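Local coordinates for protein post-proline cleaving enzyme (Rickettsia typhi, PDB 4HVT) that probably hydrolyses peptides on the carboxyl side of proline, as a serine oligopeptidase of the prolyl oligopeptidase family, at residues Pro74-Asn85 and Trp97-Tyr105. Numbering follows the deposited sequence.
Sequences PYGVIRKGYVYN and WRRTLVDNY. With EDO (1,2-ethanediol), chain C.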
ATOM      1  N   PRO A  74       5.086 -13.171 -14.217  1.00 14.35           N
ATOM      2  CA  PRO A  74       6.224 -12.287 -13.878  1.00 14.10           C
ATOM      3  C   PRO A  74       5.996 -10.846 -14.361  1.00 14.40           C
ATOM      4  O   PRO A  74       6.344 -10.494 -15.460  1.00 15.22           O
ATOM      5  CB  PRO A  74       7.387 -12.952 -14.626  1.00 14.59           C
ATOM      6  CG  PRO A  74       6.748 -13.518 -15.856  1.00 14.72           C
ATOM      7  CD  PRO A  74       5.374 -13.956 -15.429  1.00 14.50           C
ATOM      8  N   TYR A  75       5.350 -10.034 -13.555  1.00 13.71           N
ATOM      9  CA  TYR A  75       5.032  -8.671 -13.918  1.00 13.86           C
ATOM     10  C   TYR A  75       6.324  -7.876 -14.029  1.00 14.53           C
ATOM     11  O   TYR A  75       7.339  -8.173 -13.370  1.00 16.01           O
ATOM     12  CB  TYR A  75       4.080  -8.057 -12.878  1.00 13.72           C
ATOM     13  CG  TYR A  75       2.765  -8.779 -12.818  1.00 14.47           C
ATOM     14  CD1 TYR A  75       1.819  -8.593 -13.813  1.00 14.30           C
ATOM     15  CD2 TYR A  75       2.470  -9.687 -11.799  1.00 14.89           C
ATOM     16  CE1 TYR A  75       0.638  -9.257 -13.809  1.00 14.38           C
ATOM     17  CE2 TYR A  75       1.259 -10.367 -11.792  1.00 16.14           C
ATOM     18  CZ  TYR A  75       0.358 -10.148 -12.814  1.00 15.83           C
ATOM     19  OH  TYR A  75      -0.826 -10.829 -12.826  1.00 16.85           O
ATOM     20  N   GLY A  76       6.324  -6.873 -14.860  1.00 15.08           N
ATOM     21  CA  GLY A  76       7.546  -6.070 -14.991  1.00 15.94           C
ATOM     22  C   GLY A  76       7.424  -4.661 -15.491  1.00 14.89           C
ATOM     23  O   GLY A  76       6.342  -4.146 -15.604  1.00 14.24           O
ATOM     24  N   VAL A  77       8.584  -4.080 -15.797  1.00 14.84           N
ATOM     25  CA  VAL A  77       8.724  -2.705 -16.298  1.00 14.44           C
ATOM     26  C   VAL A  77       9.812  -2.724 -17.397  1.00 14.53           C
ATOM     27  O   VAL A  77      10.861  -3.382 -17.261  1.00 14.26           O
ATOM     28  CB  VAL A  77       9.066  -1.718 -15.157  1.00 14.95           C
ATOM     29  CG1 VAL A  77      10.371  -2.024 -14.545  1.00 15.12           C
ATOM     30  CG2 VAL A  77       9.112  -0.315 -15.673  1.00 15.57           C
ATOM     31  N   ILE A  78       9.563  -2.009 -18.501  1.00 14.60           N
ATOM     32  CA  ILE A  78      10.485  -1.888 -19.599  1.00 15.36           C
ATOM     33  C   ILE A  78      11.431  -0.692 -19.414  1.00 16.16           C
ATOM     34  O   ILE A  78      10.982   0.452 -19.222  1.00 15.23           O
ATOM     35  CB  ILE A  78       9.743  -1.659 -20.915  1.00 15.06           C
ATOM     36  CG1 ILE A  78       8.907  -2.945 -21.249  1.00 15.59           C
ATOM     37  CG2 ILE A  78      10.717  -1.289 -22.040  1.00 15.87           C
ATOM     38  CD1 ILE A  78       7.928  -2.845 -22.414  1.00 16.06           C
ATOM     39  N   ARG A  79      12.717  -0.987 -19.498  1.00 17.15           N
ATOM     40  CA  ARG A  79      13.770   0.006 -19.662  1.00 18.50           C
ATOM     41  C   ARG A  79      14.805  -0.443 -20.688  1.00 18.43           C
ATOM     42  O   ARG A  79      15.356  -1.550 -20.610  1.00 18.16           O
ATOM     43  CB  ARG A  79      14.476   0.307 -18.318  1.00 20.96           C
ATOM     44  CG  ARG A  79      13.646   1.006 -17.259  1.00 21.82           C
ATOM     45  CD  ARG A  79      14.524   1.586 -16.157  1.00 24.41           C
ATOM     46  NE  ARG A  79      15.239   0.527 -15.460  1.00 23.71           N
ATOM     47  CZ  ARG A  79      14.664  -0.281 -14.561  1.00 24.11           C
ATOM     48  NH1 ARG A  79      13.383  -0.177 -14.255  1.00 23.97           N
ATOM     49  NH2 ARG A  79      15.373  -1.219 -13.974  1.00 24.50           N
ATOM     50  N   LYS A  80      15.029   0.413 -21.684  1.00 17.97           N
ATOM     51  CA  LYS A  80      16.077   0.265 -22.696  1.00 19.22           C
ATOM     52  C   LYS A  80      16.151  -1.150 -23.271  1.00 18.90           C
ATOM     53  O   LYS A  80      17.195  -1.785 -23.290  1.00 19.61           O
ATOM     54  CB  LYS A  80      17.424   0.751 -22.170  1.00 20.45           C
ATOM     55  CG  LYS A  80      17.390   2.224 -21.741  1.00 21.76           C
ATOM     56  CD  LYS A  80      18.758   2.730 -21.345  1.00 22.90           C
ATOM     57  CE  LYS A  80      18.718   4.188 -20.863  1.00 23.15           C
ATOM     58  NZ  LYS A  80      17.756   4.394 -19.753  1.00 22.39           N
ATOM     59  N   GLY A  81      14.985  -1.633 -23.692  1.00 18.78           N
ATOM     60  CA  GLY A  81      14.874  -2.903 -24.452  1.00 18.71           C
ATOM     61  C   GLY A  81      14.762  -4.157 -23.606  1.00 18.03           C
ATOM     62  O   GLY A  81      14.765  -5.280 -24.135  1.00 18.37           O
ATOM     63  N   TYR A  82      14.721  -3.984 -22.287  1.00 16.84           N
ATOM     64  CA  TYR A  82      14.598  -5.106 -21.345  1.00 16.14           C
ATOM     65  C   TYR A  82      13.392  -4.918 -20.460  1.00 15.12           C
ATOM     66  O   TYR A  82      13.034  -3.795 -20.107  1.00 15.40           O
ATOM     67  CB  TYR A  82      15.847  -5.177 -20.429  1.00 16.39           C
ATOM     68  CG  TYR A  82      17.068  -5.686 -21.074  1.00 17.00           C
ATOM     69  CD1 TYR A  82      17.872  -4.841 -21.799  1.00 17.57           C
ATOM     70  CD2 TYR A  82      17.448  -7.015 -20.964  1.00 17.95           C
ATOM     71  CE1 TYR A  82      19.009  -5.294 -22.423  1.00 18.49           C
ATOM     72  CE2 TYR A  82      18.605  -7.479 -21.576  1.00 18.96           C
ATOM     73  CZ  TYR A  82      19.373  -6.606 -22.303  1.00 19.28           C
ATOM     74  OH  TYR A  82      20.520  -7.051 -22.932  1.00 20.92           O
ATOM     75  N   VAL A  83      12.814  -6.030 -20.012  1.00 14.33           N
ATOM     76  CA  VAL A  83      11.837  -6.054 -18.971  1.00 13.29           C
ATOM     77  C   VAL A  83      12.501  -6.533 -17.718  1.00 13.25           C
ATOM     78  O   VAL A  83      13.196  -7.560 -17.712  1.00 13.33           O
ATOM     79  CB  VAL A  83      10.676  -7.051 -19.268  1.00 13.25           C
ATOM     80  CG1 VAL A  83       9.705  -7.082 -18.118  1.00 13.09           C
ATOM     81  CG2 VAL A  83      10.019  -6.639 -20.585  1.00 13.60           C
ATOM     82  N   TYR A  84      12.313  -5.735 -16.680  1.00 12.65           N
ATOM     83  CA  TYR A  84      12.802  -5.999 -15.307  1.00 13.04           C
ATOM     84  C   TYR A  84      11.689  -6.595 -14.455  1.00 12.91           C
ATOM     85  O   TYR A  84      10.550  -6.176 -14.525  1.00 13.68           O
ATOM     86  CB  TYR A  84      13.373  -4.717 -14.689  1.00 12.89           C
ATOM     87  CG  TYR A  84      14.617  -4.241 -15.361  1.00 13.67           C
ATOM     88  CD1 TYR A  84      14.573  -3.636 -16.601  1.00 13.93           C
ATOM     89  CD2 TYR A  84      15.895  -4.447 -14.765  1.00 14.59           C
ATOM     90  CE1 TYR A  84      15.738  -3.245 -17.247  1.00 14.78           C
ATOM     91  CE2 TYR A  84      17.062  -4.073 -15.423  1.00 15.25           C
ATOM     92  CZ  TYR A  84      16.982  -3.474 -16.665  1.00 15.90           C
ATOM     93  OH  TYR A  84      18.140  -3.097 -17.344  1.00 17.74           O
ATOM     94  N   ASN A  85      12.038  -7.574 -13.612  1.00 12.93           N
ATOM     95  CA  ASN A  85      11.074  -8.340 -12.840  1.00 12.54           C
ATOM     96  C   ASN A  85      11.706  -8.682 -11.503  1.00 12.62           C
ATOM     97  O   ASN A  85      12.927  -8.876 -11.418  1.00 12.65           O
ATOM     98  CB  ASN A  85      10.679  -9.610 -13.634  1.00 12.78           C
ATOM     99  CG  ASN A  85       9.965 -10.659 -12.815  1.00 12.97           C
ATOM    100  OD1 ASN A  85      10.524 -11.691 -12.495  1.00 13.48           O
ATOM    101  ND2 ASN A  85       8.716 -10.401 -12.487  1.00 12.79           N
ATOM    102  N   TRP A  97      16.108 -10.149  -8.404  1.00 13.46           N
ATOM    103  CA  TRP A  97      15.908  -9.070  -9.353  1.00 13.05           C
ATOM    104  C   TRP A  97      16.578  -9.455 -10.676  1.00 13.57           C
ATOM    105  O   TRP A  97      17.747  -9.841 -10.713  1.00 13.92           O
ATOM    106  CB  TRP A  97      16.445  -7.765  -8.788  1.00 12.71           C
ATOM    107  CG  TRP A  97      16.255  -6.539  -9.662  1.00 12.36           C
ATOM    108  CD1 TRP A  97      15.087  -6.040 -10.143  1.00 11.93           C
ATOM    109  CD2 TRP A  97      17.283  -5.607 -10.043  1.00 12.51           C
ATOM    110  NE1 TRP A  97      15.327  -4.888 -10.883  1.00 12.06           N
ATOM    111  CE2 TRP A  97      16.659  -4.578 -10.792  1.00 12.02           C
ATOM    112  CE3 TRP A  97      18.679  -5.544  -9.820  1.00 13.00           C
ATOM    113  CZ2 TRP A  97      17.383  -3.519 -11.360  1.00 12.32           C
ATOM    114  CZ3 TRP A  97      19.390  -4.502 -10.365  1.00 12.96           C
ATOM    115  CH2 TRP A  97      18.738  -3.477 -11.108  1.00 12.72           C
ATOM    116  N   ARG A  98      15.771  -9.444 -11.739  1.00 13.55           N
ATOM    117  CA  ARG A  98      16.165 -10.071 -13.007  1.00 14.31           C
ATOM    118  C   ARG A  98      15.562  -9.359 -14.226  1.00 14.04           C
ATOM    119  O   ARG A  98      14.697  -8.466 -14.098  1.00 13.72           O
ATOM    120  CB  ARG A  98      15.831 -11.563 -12.980  1.00 15.08           C
ATOM    121  CG  ARG A  98      14.378 -11.843 -12.856  1.00 15.21           C
ATOM    122  CD  ARG A  98      14.077 -13.352 -12.724  1.00 15.80           C
ATOM    123  NE  ARG A  98      12.675 -13.478 -12.949  1.00 15.90           N
ATOM    124  CZ  ARG A  98      12.026 -14.625 -13.142  1.00 16.16           C
ATOM    125  NH1 ARG A  98      12.677 -15.781 -13.096  1.00 17.27           N
ATOM    126  NH2 ARG A  98      10.716 -14.601 -13.344  1.00 15.99           N
ATOM    127  N   ARG A  99      16.145  -9.639 -15.380  1.00 14.66           N
ATOM    128  CA  ARG A  99      15.687  -9.008 -16.609  1.00 15.00           C
ATOM    129  C   ARG A  99      15.752  -9.919 -17.830  1.00 15.52           C
ATOM    130  O   ARG A  99      16.522 -10.898 -17.889  1.00 15.68           O
ATOM    131  CB  ARG A  99      16.473  -7.719 -16.886  1.00 15.32           C
ATOM    132  CG  ARG A  99      17.897  -7.953 -17.278  1.00 16.23           C
ATOM    133  CD  ARG A  99      18.607  -6.656 -17.604  1.00 16.84           C
ATOM    134  NE  ARG A  99      19.883  -6.919 -18.229  1.00 18.23           N
ATOM    135  CZ  ARG A  99      20.564  -5.992 -18.890  1.00 19.15           C
ATOM    136  NH1 ARG A  99      20.093  -4.765 -18.943  1.00 19.40           N
ATOM    137  NH2 ARG A  99      21.696  -6.297 -19.476  1.00 20.70           N
ATOM    138  N   THR A 100      14.963  -9.543 -18.826  1.00 15.52           N
ATOM    139  CA  THR A 100      14.987 -10.238 -20.117  1.00 16.07           C
ATOM    140  C   THR A 100      14.667  -9.269 -21.241  1.00 16.33           C
ATOM    141  O   THR A 100      13.908  -8.286 -21.078  1.00 15.68           O
ATOM    142  CB  THR A 100      14.007 -11.434 -20.132  1.00 16.19           C
ATOM    143  OG1 THR A 100      14.375 -12.371 -21.149  1.00 17.01           O
ATOM    144  CG2 THR A 100      12.607 -10.998 -20.379  1.00 16.01           C
ATOM    145  N   LEU A 101      15.223  -9.535 -22.416  1.00 17.52           N
ATOM    146  CA  LEU A 101      14.883  -8.740 -23.586  1.00 17.98           C
ATOM    147  C   LEU A 101      13.354  -8.722 -23.801  1.00 17.64           C
ATOM    148  O   LEU A 101      12.680  -9.736 -23.618  1.00 17.13           O
ATOM    149  CB  LEU A 101      15.581  -9.334 -24.804  1.00 19.20           C
ATOM    150  CG  LEU A 101      17.124  -9.195 -24.783  1.00 20.16           C
ATOM    151  CD1 LEU A 101      17.802 -10.069 -25.807  1.00 21.77           C
ATOM    152  CD2 LEU A 101      17.464  -7.736 -25.040  1.00 19.98           C
ATOM    153  N   VAL A 102      12.828  -7.569 -24.211  1.00 17.49           N
ATOM    154  CA  VAL A 102      11.426  -7.381 -24.393  1.00 18.24           C
ATOM    155  C   VAL A 102      10.931  -8.449 -25.394  1.00 18.95           C
ATOM    156  O   VAL A 102       9.843  -8.995 -25.218  1.00 18.19           O
ATOM    157  CB  VAL A 102      11.050  -5.950 -24.901  1.00 18.79           C
ATOM    158  CG1 VAL A 102       9.582  -5.892 -25.258  1.00 19.32           C
ATOM    159  CG2 VAL A 102      11.295  -4.883 -23.860  1.00 19.51           C
ATOM    160  N   ASP A 103      11.722  -8.749 -26.426  1.00 21.04           N
ATOM    161  CA  ASP A 103      11.295  -9.792 -27.380  1.00 23.32           C
ATOM    162  C   ASP A 103      11.077 -11.180 -26.734  1.00 22.02           C
ATOM    163  O   ASP A 103      10.283 -11.978 -27.243  1.00 23.33           O
ATOM    164  CB  ASP A 103      12.280  -9.937 -28.530  1.00 27.98           C
ATOM    165  CG  ASP A 103      12.066  -8.910 -29.639  1.00 31.39           C
ATOM    166  OD1 ASP A 103      11.383  -7.894 -29.441  1.00 32.98           O
ATOM    167  OD2 ASP A 103      12.595  -9.136 -30.754  1.00 37.39           O
ATOM    168  N   ASN A 104      11.807 -11.500 -25.684  1.00 19.30           N
ATOM    169  CA  ASN A 104      11.660 -12.769 -24.981  1.00 19.10           C
ATOM    170  C   ASN A 104      10.472 -12.810 -24.046  1.00 17.12           C
ATOM    171  O   ASN A 104      10.048 -13.875 -23.649  1.00 16.54           O
ATOM    172  CB  ASN A 104      12.888 -13.085 -24.125  1.00 19.81           C
ATOM    173  CG  ASN A 104      14.126 -13.309 -24.943  1.00 22.19           C
ATOM    174  OD1 ASN A 104      14.054 -13.742 -26.081  1.00 23.01           O
ATOM    175  ND2 ASN A 104      15.278 -13.003 -24.361  1.00 24.48           N
ATOM    176  N   TYR A 105       9.995 -11.630 -23.652  1.00 15.74           N
ATOM    177  CA  TYR A 105       8.983 -11.526 -22.575  1.00 14.82           C
ATOM    178  C   TYR A 105       7.659 -12.105 -23.020  1.00 15.48           C
ATOM    179  O   TYR A 105       6.833 -12.468 -22.185  1.00 15.42           O
ATOM    180  CB  TYR A 105       8.829 -10.060 -22.113  1.00 13.76           C
ATOM    181  CG  TYR A 105       7.958  -9.872 -20.924  1.00 12.75           C
ATOM    182  CD1 TYR A 105       8.322 -10.414 -19.660  1.00 12.78           C
ATOM    183  CD2 TYR A 105       6.852  -9.078 -20.997  1.00 12.22           C
ATOM    184  CE1 TYR A 105       7.542 -10.173 -18.555  1.00 12.15           C
ATOM    185  CE2 TYR A 105       6.075  -8.805 -19.884  1.00 11.70           C
ATOM    186  CZ  TYR A 105       6.434  -9.364 -18.669  1.00 11.70           C
ATOM    187  OH  TYR A 105       5.671  -9.037 -17.570  1.00 11.72           O
TER
HETATM  188  C1  EDO C 802       6.288 -13.598  -8.663  1.00 24.49           C
HETATM  189  O1  EDO C 802       7.187 -13.303  -7.565  1.00 22.63           O
HETATM  190  C2  EDO C 802       6.163 -12.341  -9.533  1.00 23.84           C
HETATM  191  O2  EDO C 802       7.362 -12.042 -10.281  1.00 20.92           O
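The ring of Tyr82 is sandwiched between two residues of the facing strand. On one face the Arg99 guanidinium lies flat, planes 2° apart and CZ 3.6 Å from the centroid of the Tyr82 ring, a cation-pi stack; on the opposite face Leu101 CD2 makes a CH-pi contact, 3.5 Å from Tyr82 CZ. Arginine suits this place because its flat cation can stack and still bond at its edge: Arg99 NH1 donates to Tyr84 OH at 3.0 Å, while Arg99 NE forms a salt bridge with Glu113. Arg99 CB already lies over one face of the Tyr84 ring; chi1 of 70° turns CG between the backbone N and the carbonyl carbon, and the extended chain then carries CD past Tyr84 and the guanidinium over Tyr82. Arg79 NH2 covers the other face of Tyr84, and Arg79 NH1 is hydrogen-bonded to the Tyr404 hydroxyl.

On the opposite face of the sheet, shared with Val83 and Thr100, Arg98 grips Asn85 side-on: NE, in the carbonyl plane, and NH2, above it, both donate to OD1, with NE at 2.8 Å. Asn85 ND2 donates to Tyr75 O at 2.8 Å and to an ethanediol, probably from the crystallisation liquor. Compact, branched Val83 sets CG1 over the face of Tyr105, 3.9 Å from the ring centroid, while the Tyr105 hydroxyl donates to Pro74 O at 2.7 Å, tying the short, weakly bonded helix at 102-105 to the chain entering the sheet. Strands 82-87 and 96-101 form an antiparallel hairpin, the two middle strands of a four-stranded blade characteristic of the beta-propeller domain of prolyl oligopeptidases.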